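Side-chain contact in fiber protein 2 (Human adenovirus type 41, PDB 2BZV), which forms the short-fibre spike at the capsid vertices, its trimeric knob domain, the part described here, probably serving in attachment to the host cell receptor: residues A[80-83]-A[84-87]. Numbering follows the deposited sequence. Where two conformers were deposited one is given.
Sequences GNLL and NCAL
L82 meets the residues that follow it with both of its methyls, one for each partner: CD1 lies 3.9 Å from SG of C85, and CD2 comes to 4.1 Å from CD2 of L87. Its CG stands anti to the backbone N (chi1 -176°), which carries its two methyls forward to the sulfur and to the second leucine; the side chains of L82 and L87 cross at about a right angle, meeting through one methyl of each. W92 touches both leucines, and F76 packs on L82 as well. At L83 the side chain leads off to the exposed surface; its carbonyl O lies 3.4 Å from SG of C85, and its backbone is hydrogen-bonded to that of P75. C85 points its CB back at the preceding residues, and chi1 of 67° places SG between its own N and carbonyl carbon. From there the sulfur accepts a weak, long hydrogen bond from the N-H of L87 (3.6 Å from N to SG, 156° at the hydrogen), a link that spans A86, while L74 and P75 touch the C85 side chain. Two leucine ends and one sulfur thus make a small apolar cluster on a turning, irregular chain, part of the long connection between strands 69-76 and 93-94 that packs along strand 69-76 in the antiparallel beta-sandwich of the adenovirus fibre knob.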
ATOM      1  N   GLY A  80       8.391   8.251 -21.163  1.00  9.57           N
ATOM      2  CA  GLY A  80       8.128   7.065 -20.345  1.00  9.25           C
ATOM      3  C   GLY A  80       8.652   5.760 -20.909  1.00  9.00           C
ATOM      4  O   GLY A  80       8.167   4.685 -20.542  1.00  9.66           O
ATOM      5  N   ASN A  81       9.651   5.822 -21.791  1.00  9.32           N
ATOM      6  CA  ASN A  81      10.285   4.622 -22.322  1.00  9.48           C
ATOM      7  C   ASN A  81      11.534   4.279 -21.530  1.00  9.12           C
ATOM      8  O   ASN A  81      12.373   5.151 -21.277  1.00  9.63           O
ATOM      9  CB  ASN A  81      10.703   4.834 -23.784  1.00 10.18           C
ATOM     10  CG  ASN A  81       9.526   5.062 -24.665  1.00 11.10           C
ATOM     11  OD1 ASN A  81       8.720   4.157 -24.893  1.00 11.70           O
ATOM     12  ND2 ASN A  81       9.383   6.289 -25.142  1.00 15.77           N
ATOM     13  N   LEU A  82      11.692   3.004 -21.181  1.00  9.25           N
ATOM     14  CA  LEU A  82      12.886   2.546 -20.490  1.00  9.41           C
ATOM     15  C   LEU A  82      14.108   2.679 -21.400  1.00  9.75           C
ATOM     16  O   LEU A  82      14.098   2.233 -22.540  1.00 11.51           O
ATOM     17  CB  LEU A  82      12.707   1.084 -20.083  1.00  9.45           C
ATOM     18  CG  LEU A  82      13.848   0.476 -19.261  1.00  9.61           C
ATOM     19  CD1 LEU A  82      13.890   1.038 -17.838  1.00  9.84           C
ATOM     20  CD2 LEU A  82      13.737  -1.035 -19.245  1.00 11.39           C
ATOM     21  N   LEU A  83      15.157   3.293 -20.872  1.00  9.73           N
ATOM     22  CA  LEU A  83      16.410   3.454 -21.597  1.00 10.70           C
ATOM     23  C   LEU A  83      17.375   2.356 -21.187  1.00 11.52           C
ATOM     24  O   LEU A  83      17.172   1.662 -20.189  1.00 12.41           O
ATOM     25  CB  LEU A  83      16.996   4.840 -21.333  1.00 10.90           C
ATOM     26  CG  LEU A  83      16.103   6.002 -21.788  1.00 12.15           C
ATOM     27  CD1 LEU A  83      16.675   7.315 -21.278  1.00 14.15           C
ATOM     28  CD2 LEU A  83      15.958   5.977 -23.306  1.00 16.04           C
ATOM     29  N   ASN A  84      18.443   2.192 -21.966  1.00 13.56           N
ATOM     30  CA  ASN A  84      19.399   1.132 -21.709  0.50 14.49           C
ATOM     31  C   ASN A  84      19.900   1.156 -20.267  1.00 13.63           C
ATOM     32  O   ASN A  84      20.337   2.204 -19.772  1.00 14.35           O
ATOM     33  CB  ASN A  84      20.569   1.269 -22.684  0.50 16.14           C
ATOM     34  CG  ASN A  84      21.526   0.115 -22.566  0.50 19.74           C
ATOM     35  OD1 ASN A  84      21.189  -1.016 -22.906  0.50 23.62           O
ATOM     36  ND2 ASN A  84      22.725   0.388 -22.069  0.50 24.60           N
ATOM     37  N   CYS A  85      19.839  -0.005 -19.614  1.00 12.25           N
ATOM     38  CA  CYS A  85      20.186  -0.092 -18.206  1.00 11.63           C
ATOM     39  C   CYS A  85      20.377  -1.555 -17.840  1.00 11.22           C
ATOM     40  O   CYS A  85      20.420  -2.408 -18.730  1.00 12.08           O
ATOM     41  CB  CYS A  85      19.110   0.581 -17.348  1.00 11.31           C
ATOM     42  SG  CYS A  85      17.524  -0.278 -17.362  1.00 10.75           S
ATOM     43  N   ALA A  86      20.492  -1.835 -16.545  1.00 11.29           N
ATOM     44  CA  ALA A  86      20.786  -3.193 -16.086  1.00 11.44           C
ATOM     45  C   ALA A  86      19.647  -4.178 -16.356  1.00 10.89           C
ATOM     46  O   ALA A  86      19.886  -5.387 -16.341  1.00 11.75           O
ATOM     47  CB  ALA A  86      21.115  -3.194 -14.611  1.00 12.51           C
ATOM     48  N   LEU A  87      18.419  -3.689 -16.529  1.00 10.46           N
ATOM     49  CA  LEU A  87      17.266  -4.544 -16.785  1.00 10.49           C
ATOM     50  C   LEU A  87      17.139  -4.813 -18.269  1.00 10.73           C
ATOM     51  O   LEU A  87      17.135  -3.890 -19.073  1.00 11.48           O
ATOM     52  CB  LEU A  87      15.999  -3.820 -16.309  1.00 10.24           C
ATOM     53  CG  LEU A  87      14.658  -4.515 -16.612  1.00 10.58           C
ATOM     54  CD1 LEU A  87      14.567  -5.916 -16.010  1.00 12.11           C
ATOM     55  CD2 LEU A  87      13.511  -3.638 -16.122  1.00 10.67           C
TER